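Local coordinates for protein V-type ATP synthase alpha chain (Nanoarchaeum equitans Kin4-M, PDB 5BN3) that belongs to the alpha/beta family of rotary ATPase subunits, combining a P-loop nucleotide-binding domain that holds ADP with beta-rich and helical domains, at residues A292-S297 against W325-R330. Numbering follows the deposited sequence.
Sequences AAREAS and WAEALR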
ATOM      1  N   ALA A 292      24.771   8.227 -14.889  1.00 35.53           N
ATOM      2  CA  ALA A 292      24.519   7.768 -16.254  1.00 43.71           C
ATOM      3  C   ALA A 292      25.595   6.805 -16.751  1.00 38.91           C
ATOM      4  O   ALA A 292      25.356   6.004 -17.656  1.00 39.03           O
ATOM      5  CB  ALA A 292      24.390   8.953 -17.191  1.00 48.89           C
ATOM      6  N   ALA A 293      26.781   6.886 -16.159  1.00 33.20           N
ATOM      7  CA  ALA A 293      27.882   6.015 -16.548  1.00 36.61           C
ATOM      8  C   ALA A 293      27.672   4.577 -16.068  1.00 42.18           C
ATOM      9  O   ALA A 293      28.400   3.671 -16.478  1.00 33.99           O
ATOM     10  CB  ALA A 293      29.192   6.564 -16.033  1.00 39.84           C
ATOM     11  N   ARG A 294      26.688   4.372 -15.193  1.00 31.56           N
ATOM     12  CA  ARG A 294      26.306   3.023 -14.776  1.00 33.92           C
ATOM     13  C   ARG A 294      25.741   2.247 -15.952  1.00 32.69           C
ATOM     14  O   ARG A 294      26.033   1.064 -16.125  1.00 37.35           O
ATOM     15  CB  ARG A 294      25.255   3.069 -13.663  1.00 32.95           C
ATOM     16  CG  ARG A 294      25.740   3.636 -12.347  1.00 36.80           C
ATOM     17  CD  ARG A 294      24.639   3.586 -11.306  1.00 34.30           C
ATOM     18  NE  ARG A 294      24.964   4.399 -10.137  1.00 28.38           N
ATOM     19  CZ  ARG A 294      24.112   4.671  -9.157  1.00 33.04           C
ATOM     20  NH1 ARG A 294      22.876   4.193  -9.202  1.00 29.36           N
ATOM     21  NH2 ARG A 294      24.496   5.420  -8.137  1.00 35.79           N
ATOM     22  N   GLU A 295      24.910   2.910 -16.750  1.00 34.50           N
ATOM     23  CA  GLU A 295      24.358   2.281 -17.944  1.00 34.62           C
ATOM     24  C   GLU A 295      25.483   1.952 -18.911  1.00 41.45           C
ATOM     25  O   GLU A 295      25.521   0.866 -19.489  1.00 37.70           O
ATOM     26  CB  GLU A 295      23.325   3.186 -18.622  1.00 39.06           C
ATOM     27  CG  GLU A 295      22.850   2.646 -19.960  1.00 47.39           C
ATOM     28  CD  GLU A 295      21.558   3.276 -20.434  1.00 59.86           C
ATOM     29  OE1 GLU A 295      21.582   4.449 -20.864  1.00 56.99           O
ATOM     30  OE2 GLU A 295      20.517   2.589 -20.389  1.00 59.37           O
ATOM     31  N   ALA A 296      26.410   2.890 -19.069  1.00 36.10           N
ATOM     32  CA  ALA A 296      27.548   2.691 -19.956  1.00 40.46           C
ATOM     33  C   ALA A 296      28.380   1.485 -19.530  1.00 41.69           C
ATOM     34  O   ALA A 296      28.792   0.686 -20.367  1.00 38.40           O
ATOM     35  CB  ALA A 296      28.406   3.937 -19.998  1.00 42.80           C
ATOM     36  N   SER A 297      28.610   1.349 -18.227  1.00 33.66           N
ATOM     37  CA  SER A 297      29.428   0.254 -17.702  1.00 33.82           C
ATOM     38  C   SER A 297      28.834  -1.124 -18.004  1.00 33.06           C
ATOM     39  O   SER A 297      29.569  -2.089 -18.225  1.00 36.59           O
ATOM     40  CB  SER A 297      29.627   0.414 -16.195  1.00 39.34           C
ATOM     41  OG  SER A 297      28.424   0.156 -15.494  1.00 46.42           O
ATOM     42  N   TRP A 325      21.856   0.296 -12.081  1.00 27.71           N
ATOM     43  CA  TRP A 325      21.604   0.635 -13.478  1.00 31.45           C
ATOM     44  C   TRP A 325      20.133   1.000 -13.638  1.00 38.42           C
ATOM     45  O   TRP A 325      19.792   1.963 -14.324  1.00 34.41           O
ATOM     46  CB  TRP A 325      21.981  -0.555 -14.375  1.00 32.18           C
ATOM     47  CG  TRP A 325      21.524  -0.463 -15.815  1.00 35.71           C
ATOM     48  CD1 TRP A 325      21.328   0.672 -16.551  1.00 39.29           C
ATOM     49  CD2 TRP A 325      21.196  -1.561 -16.680  1.00 31.88           C
ATOM     50  NE1 TRP A 325      20.904   0.345 -17.817  1.00 32.31           N
ATOM     51  CE2 TRP A 325      20.817  -1.018 -17.923  1.00 32.67           C
ATOM     52  CE3 TRP A 325      21.194  -2.951 -16.524  1.00 36.98           C
ATOM     53  CZ2 TRP A 325      20.435  -1.816 -19.003  1.00 37.58           C
ATOM     54  CZ3 TRP A 325      20.816  -3.742 -17.597  1.00 35.75           C
ATOM     55  CH2 TRP A 325      20.442  -3.173 -18.819  1.00 35.85           C
ATOM     56  N   ALA A 326      19.265   0.239 -12.981  1.00 36.56           N
ATOM     57  CA  ALA A 326      17.837   0.536 -12.995  1.00 35.07           C
ATOM     58  C   ALA A 326      17.544   1.906 -12.389  1.00 35.03           C
ATOM     59  O   ALA A 326      16.675   2.630 -12.878  1.00 35.11           O
ATOM     60  CB  ALA A 326      17.066  -0.546 -12.268  1.00 39.08           C
ATOM     61  N   GLU A 327      18.265   2.260 -11.326  1.00 26.22           N
ATOM     62  CA  GLU A 327      18.110   3.578 -10.708  1.00 30.37           C
ATOM     63  C   GLU A 327      18.501   4.686 -11.680  1.00 35.35           C
ATOM     64  O   GLU A 327      17.876   5.745 -11.714  1.00 33.87           O
ATOM     65  CB  GLU A 327      18.959   3.694  -9.440  1.00 32.44           C
ATOM     66  CG  GLU A 327      18.887   5.077  -8.790  1.00 39.44           C
ATOM     67  CD  GLU A 327      19.966   5.311  -7.748  1.00 50.54           C
ATOM     68  OE1 GLU A 327      20.735   4.370  -7.460  1.00 36.41           O
ATOM     69  OE2 GLU A 327      20.049   6.442  -7.214  1.00 43.47           O
ATOM     70  N   ALA A 328      19.547   4.439 -12.464  1.00 34.13           N
ATOM     71  CA  ALA A 328      19.996   5.409 -13.452  1.00 34.27           C
ATOM     72  C   ALA A 328      18.921   5.628 -14.512  1.00 36.72           C
ATOM     73  O   ALA A 328      18.640   6.763 -14.887  1.00 38.96           O
ATOM     74  CB  ALA A 328      21.291   4.953 -14.091  1.00 32.77           C
ATOM     75  N   LEU A 329      18.326   4.536 -14.987  1.00 30.38           N
ATOM     76  CA  LEU A 329      17.237   4.607 -15.958  1.00 34.75           C
ATOM     77  C   LEU A 329      16.053   5.396 -15.416  1.00 38.27           C
ATOM     78  O   LEU A 329      15.458   6.212 -16.120  1.00 37.43           O
ATOM     79  CB  LEU A 329      16.771   3.200 -16.339  1.00 36.42           C
ATOM     80  CG  LEU A 329      17.741   2.347 -17.154  1.00 46.16           C
ATOM     81  CD1 LEU A 329      17.180   0.952 -17.381  1.00 40.23           C
ATOM     82  CD2 LEU A 329      18.013   3.026 -18.475  1.00 46.78           C
ATOM     83  N   ARG A 330      15.713   5.136 -14.159  1.00 32.72           N
ATOM     84  CA  ARG A 330      14.613   5.822 -13.489  1.00 33.24           C
ATOM     85  C   ARG A 330      14.897   7.316 -13.355  1.00 41.67           C
ATOM     86  O   ARG A 330      14.007   8.144 -13.553  1.00 36.95           O
ATOM     87  CB  ARG A 330      14.392   5.203 -12.106  1.00 34.54           C
ATOM     88  CG  ARG A 330      13.292   5.847 -11.279  1.00 35.63           C
ATOM     89  CD  ARG A 330      13.607   5.712  -9.795  1.00 53.55           C
ATOM     90  NE  ARG A 330      12.877   4.637  -9.126  1.00 54.95           N
ATOM     91  CZ  ARG A 330      13.304   4.013  -8.031  1.00 59.55           C
ATOM     92  NH1 ARG A 330      14.468   4.338  -7.488  1.00 51.76           N
ATOM     93  NH2 ARG A 330      12.572   3.053  -7.488  1.00 65.46           N
TER
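R294 leaves helix 293-309 heading for helix 322-335, and its CB lies 4.4 Å from CB of A328, a loose contact. With CG anti to the carbonyl carbon (chi1 -67°), the chain then runs extended to NE; CD passes 4.4 Å from the backbone N of W325. At the tip, NH1 donates to OE1 of E327 over 2.8 Å, a salt bridge with an N-H...O angle of 160°. OE1 of E327 lies in the guanidinium plane, at its edge, but the bond reaches OE1 from above the carboxylate plane, the two flat groups being turned 66° apart. NH1 also bonds to O of R324 and NH2 to O of S287, and these bonds on both terminal nitrogens restrain the rotation of the guanidinium. Both helices belong to the P-loop NTPase nucleotide-binding domain, where they pack against its mainly parallel central sheet: helix 293-309 follows strand 280-285, helix 322-335 follows strand 314-320, and R294 and W325 both touch C250 of strand 244-250. The salt bridge faces a subunit boundary, for OE2 of E327 bonds to OG1 of T257 of the NEQ263 chain and Y256 of that chain packs on both charged residues. The next residue along, E295, lies against W325. CD1 of the indole sits 3.7 Å from CA of E295, and NE1 points its hydrogen almost straight at OE2 in the ring plane, although at 3.4 Å the bond is weak. The stronger hold on this carboxylate is at OE1, which takes a salt bridge from R185 and a hydrogen bond from Q46. L329 crosses the E295 side chain at about a right angle, its CD2 3.2 Å from OE2 of E295, while its CD1 sits over one face of the W325 ring of the same helix, offset toward the rim.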